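Local coordinates for protein thymine dioxygenase (Neurospora crassa, PDB 5C3Q) that probably hydroxylates the methyl group of thymine as a 2-oxoglutarate-dependent, non-haem iron dioxygenase, at residues S122-R127 / D188-L193. Numbering follows the deposited sequence.
With AKG (2-oxoglutaric acid), chain F; TDR (thymine), chain G; EDO (1,2-ethanediol), chain I.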
ATOM      1  N   SER A 122      -4.556  10.895  -6.487  1.00 24.76           N
ATOM      2  CA  SER A 122      -4.853   9.472  -6.448  1.00 23.91           C
ATOM      3  C   SER A 122      -6.229   9.156  -7.014  1.00 23.98           C
ATOM      4  O   SER A 122      -7.118  10.007  -7.053  1.00 23.80           O
ATOM      5  CB  SER A 122      -4.741   8.943  -5.017  1.00 23.39           C
ATOM      6  OG  SER A 122      -5.714   9.528  -4.175  1.00 23.87           O
ATOM      7  N   TYR A 123      -6.376   7.918  -7.468  1.00 23.78           N
ATOM      8  CA  TYR A 123      -7.649   7.403  -7.923  1.00 23.91           C
ATOM      9  C   TYR A 123      -7.799   5.981  -7.396  1.00 23.42           C
ATOM     10  O   TYR A 123      -6.963   5.114  -7.672  1.00 23.23           O
ATOM     11  CB  TYR A 123      -7.717   7.431  -9.447  1.00 24.74           C
ATOM     12  CG  TYR A 123      -9.019   6.902  -9.995  1.00 25.14           C
ATOM     13  CD1 TYR A 123     -10.181   7.669  -9.944  1.00 25.62           C
ATOM     14  CD2 TYR A 123      -9.093   5.634 -10.559  1.00 25.12           C
ATOM     15  CE1 TYR A 123     -11.378   7.187 -10.444  1.00 26.19           C
ATOM     16  CE2 TYR A 123     -10.284   5.145 -11.059  1.00 25.78           C
ATOM     17  CZ  TYR A 123     -11.423   5.922 -11.000  1.00 26.19           C
ATOM     18  OH  TYR A 123     -12.606   5.426 -11.498  1.00 27.24           O
ATOM     19  N   GLU A 124      -8.870   5.747  -6.645  1.00 23.58           N
ATOM     20  CA  GLU A 124      -9.074   4.474  -5.963  1.00 23.64           C
ATOM     21  C   GLU A 124     -10.240   3.657  -6.527  1.00 24.04           C
ATOM     22  O   GLU A 124     -11.337   4.174  -6.764  1.00 23.37           O
ATOM     23  CB  GLU A 124      -9.237   4.723  -4.472  1.00 23.93           C
ATOM     24  CG  GLU A 124      -7.908   5.107  -3.833  1.00 23.93           C
ATOM     25  CD  GLU A 124      -8.048   5.744  -2.472  1.00 24.45           C
ATOM     26  OE1 GLU A 124      -7.269   5.373  -1.563  1.00 24.76           O
ATOM     27  OE2 GLU A 124      -8.918   6.624  -2.311  1.00 25.40           O
ATOM     28  N   ILE A 125      -9.962   2.374  -6.732  1.00 24.08           N
ATOM     29  CA  ILE A 125     -10.883   1.421  -7.328  1.00 25.07           C
ATOM     30  C   ILE A 125     -11.085   0.275  -6.342  1.00 24.88           C
ATOM     31  O   ILE A 125     -10.109  -0.290  -5.852  1.00 23.84           O
ATOM     32  CB  ILE A 125     -10.291   0.856  -8.641  1.00 25.63           C
ATOM     33  CG1 ILE A 125     -10.169   1.960  -9.695  1.00 26.77           C
ATOM     34  CG2 ILE A 125     -11.135  -0.289  -9.179  1.00 26.36           C
ATOM     35  CD1 ILE A 125      -9.070   1.709 -10.710  1.00 27.09           C
ATOM     36  N   GLY A 126     -12.343  -0.051  -6.049  1.00 25.43           N
ATOM     37  CA  GLY A 126     -12.684  -1.204  -5.207  1.00 25.76           C
ATOM     38  C   GLY A 126     -13.172  -2.341  -6.078  1.00 26.90           C
ATOM     39  O   GLY A 126     -13.186  -2.219  -7.303  1.00 27.38           O
ATOM     40  N   ARG A 127     -13.576  -3.452  -5.468  1.00 27.79           N
ATOM     41  CA  ARG A 127     -14.141  -4.548  -6.249  1.00 29.22           C
ATOM     42  C   ARG A 127     -15.471  -4.112  -6.863  1.00 30.01           C
ATOM     43  O   ARG A 127     -16.262  -3.422  -6.225  1.00 29.52           O
ATOM     44  CB  ARG A 127     -14.296  -5.836  -5.439  1.00 29.62           C
ATOM     45  CG  ARG A 127     -15.283  -5.786  -4.293  1.00 30.24           C
ATOM     46  CD  ARG A 127     -15.514  -7.185  -3.754  1.00 30.87           C
ATOM     47  NE  ARG A 127     -16.281  -7.153  -2.511  1.00 31.27           N
ATOM     48  CZ  ARG A 127     -17.567  -7.472  -2.382  1.00 32.12           C
ATOM     49  NH1 ARG A 127     -18.290  -7.874  -3.421  1.00 33.01           N
ATOM     50  NH2 ARG A 127     -18.135  -7.397  -1.183  1.00 32.72           N
ATOM     51  N   ASP A 188     -12.101  -7.632  -0.751  1.00 22.39           N
ATOM     52  CA  ASP A 188     -12.508  -6.294  -0.323  1.00 22.00           C
ATOM     53  C   ASP A 188     -11.286  -5.374  -0.272  1.00 21.24           C
ATOM     54  O   ASP A 188     -10.969  -4.794   0.760  1.00 20.50           O
ATOM     55  CB  ASP A 188     -13.193  -6.356   1.050  1.00 21.89           C
ATOM     56  CG  ASP A 188     -14.585  -6.947   0.987  1.00 22.16           C
ATOM     57  OD1 ASP A 188     -15.312  -6.671   0.013  1.00 22.76           O
ATOM     58  OD2 ASP A 188     -14.959  -7.683   1.918  1.00 22.22           O
ATOM     59  N   ASN A 189     -10.631  -5.235  -1.417  1.00 21.14           N
ATOM     60  CA  ASN A 189      -9.364  -4.538  -1.530  1.00 20.78           C
ATOM     61  C   ASN A 189      -9.543  -3.201  -2.243  1.00 20.90           C
ATOM     62  O   ASN A 189     -10.581  -2.954  -2.864  1.00 21.35           O
ATOM     63  CB  ASN A 189      -8.387  -5.431  -2.292  1.00 20.85           C
ATOM     64  CG  ASN A 189      -8.238  -6.801  -1.652  1.00 20.87           C
ATOM     65  OD1 ASN A 189      -8.262  -6.930  -0.425  1.00 20.73           O
ATOM     66  ND2 ASN A 189      -8.101  -7.833  -2.476  1.00 20.99           N
ATOM     67  N   ILE A 190      -8.540  -2.333  -2.141  1.00 20.35           N
ATOM     68  CA  ILE A 190      -8.577  -1.034  -2.804  1.00 20.46           C
ATOM     69  C   ILE A 190      -7.337  -0.863  -3.672  1.00 20.60           C
ATOM     70  O   ILE A 190      -6.203  -0.965  -3.193  1.00 20.27           O
ATOM     71  CB  ILE A 190      -8.696   0.129  -1.795  1.00 20.46           C
ATOM     72  CG1 ILE A 190     -10.042   0.073  -1.057  1.00 20.85           C
ATOM     73  CG2 ILE A 190      -8.523   1.480  -2.481  1.00 20.76           C
ATOM     74  CD1 ILE A 190     -11.259   0.392  -1.904  1.00 21.60           C
ATOM     75  N   LEU A 191      -7.570  -0.621  -4.957  1.00 20.67           N
ATOM     76  CA  LEU A 191      -6.506  -0.354  -5.912  1.00 20.84           C
ATOM     77  C   LEU A 191      -6.317   1.159  -5.986  1.00 20.62           C
ATOM     78  O   LEU A 191      -7.166   1.869  -6.530  1.00 20.53           O
ATOM     79  CB  LEU A 191      -6.876  -0.946  -7.277  1.00 21.79           C
ATOM     80  CG  LEU A 191      -6.038  -0.627  -8.513  1.00 22.36           C
ATOM     81  CD1 LEU A 191      -4.592  -1.045  -8.324  1.00 22.39           C
ATOM     82  CD2 LEU A 191      -6.641  -1.324  -9.724  1.00 23.15           C
ATOM     83  N   ARG A 192      -5.220   1.646  -5.410  1.00 19.95           N
ATOM     84  CA  ARG A 192      -4.910   3.073  -5.404  1.00 20.48           C
ATOM     85  C   ARG A 192      -3.845   3.414  -6.447  1.00 20.53           C
ATOM     86  O   ARG A 192      -2.670   3.069  -6.290  1.00 20.28           O
ATOM     87  CB  ARG A 192      -4.441   3.516  -4.016  1.00 20.56           C
ATOM     88  CG  ARG A 192      -4.112   4.999  -3.920  1.00 20.87           C
ATOM     89  CD  ARG A 192      -3.517   5.370  -2.574  1.00 20.82           C
ATOM     90  NE  ARG A 192      -4.501   5.957  -1.672  1.00 21.24           N
ATOM     91  CZ  ARG A 192      -4.228   6.454  -0.468  1.00 21.42           C
ATOM     92  NH1 ARG A 192      -2.987   6.433   0.014  1.00 21.41           N
ATOM     93  NH2 ARG A 192      -5.208   6.974   0.263  1.00 21.70           N
ATOM     94  N   LEU A 193      -4.274   4.089  -7.509  1.00 20.86           N
ATOM     95  CA  LEU A 193      -3.368   4.654  -8.500  1.00 21.33           C
ATOM     96  C   LEU A 193      -2.849   5.980  -7.956  1.00 21.54           C
ATOM     97  O   LEU A 193      -3.635   6.800  -7.481  1.00 21.79           O
ATOM     98  CB  LEU A 193      -4.103   4.894  -9.823  1.00 22.00           C
ATOM     99  CG  LEU A 193      -4.861   3.699 -10.408  1.00 21.93           C
ATOM    100  CD1 LEU A 193      -5.495   4.091 -11.730  1.00 23.01           C
ATOM    101  CD2 LEU A 193      -3.950   2.495 -10.593  1.00 21.91           C
TER
HETATM  102  C1  AKG F 402       0.295   4.751   0.235  1.00 26.27           C
HETATM  103  O1  AKG F 402      -0.197   4.312   1.308  1.00 24.89           O
HETATM  104  O2  AKG F 402      -0.427   5.189  -0.685  1.00 25.89           O
HETATM  105  C2  AKG F 402       1.756   4.764   0.058  1.00 26.44           C
HETATM  106  O5  AKG F 402       2.487   4.495   1.007  1.00 25.65           O
HETATM  107  C3  AKG F 402       2.344   5.116  -1.296  1.00 26.72           C
HETATM  108  C4  AKG F 402       3.856   4.910  -1.302  1.00 26.70           C
HETATM  109  C5  AKG F 402       4.448   5.172  -2.667  1.00 26.76           C
HETATM  110  O3  AKG F 402       5.528   4.612  -2.949  1.00 26.96           O
HETATM  111  O4  AKG F 402       3.867   5.938  -3.467  1.00 26.46           O
HETATM  112  N1  TDR G 403      -6.445   3.923   2.185  1.00 26.24           N
HETATM  113  C2  TDR G 403      -6.789   2.537   2.403  1.00 25.97           C
HETATM  114  O2  TDR G 403      -7.844   2.102   1.982  1.00 26.37           O
HETATM  115  N3  TDR G 403      -5.879   1.672   3.117  1.00 25.99           N
HETATM  116  C4  TDR G 403      -4.636   2.173   3.608  1.00 25.92           C
HETATM  117  O4  TDR G 403      -3.891   1.414   4.204  1.00 26.27           O
HETATM  118  C5  TDR G 403      -4.277   3.584   3.395  1.00 26.40           C
HETATM  119  CM5 TDR G 403      -2.992   4.167   3.890  1.00 26.61           C
HETATM  120  C6  TDR G 403      -5.213   4.451   2.673  1.00 26.20           C
HETATM  121  C1  EDO I 405      -8.698   9.175  -0.527  1.00 42.02           C
HETATM  122  O1  EDO I 405      -7.518   8.375  -0.649  1.00 40.80           O
HETATM  123  C2  EDO I 405      -8.354  10.540   0.052  1.00 41.97           C
HETATM  124  O2  EDO I 405      -8.387  10.513   1.482  1.00 43.13           O
HETATM  125  O   HOH W   1     -13.282  -3.188  -2.457  1.00 33.42           O
HETATM  126  O   HOH W   2     -17.838  -7.428   1.506  1.00 47.53           O
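E124 and R192 form a non-hydrogen-bonded pair of two antiparallel strands, and their side chains run side by side toward the active site. Y123 with L193 and I125 with L191 are hydrogen-bonded pairs. They set strand 121-125 beside strand 190-200 of the double-stranded beta-helix fold.

R192 NE gives a hydrogen bond to E124 OE1 at 2.8 Å, part of a salt bridge. It meets that oxygen from above the carboxylate plane, and the two flat groups are turned 31° apart. The arginine chain leaves the backbone extended, then bends at chi3 (-100°), which brings NE alongside E124 OE1 and leaves NH1 directed at 2-oxoglutarate. R192 NH1 donates to AKG O2 at 2.9 Å. The C6 edge of thymine lies over one face of the R192 guanidinium, with R192 NH2 3.5 Å from TDR C6.

On the opposite face the contacts are apolar: I125 CD1 meets L191 CD2 at 4.0 Å, and L193 CD1 sits at the edge of the Y123 ring.

Past the strands, R127 holds D188 side-on. R127 NE and NH2 both reach D188 OD1, with NE at 2.7 Å.

E124 probably acts from the second shell, holding R192 against 2-oxoglutarate and beside thymine. Sharing the guanidinium between two carboxylates would probably keep it charged and limit its rotation.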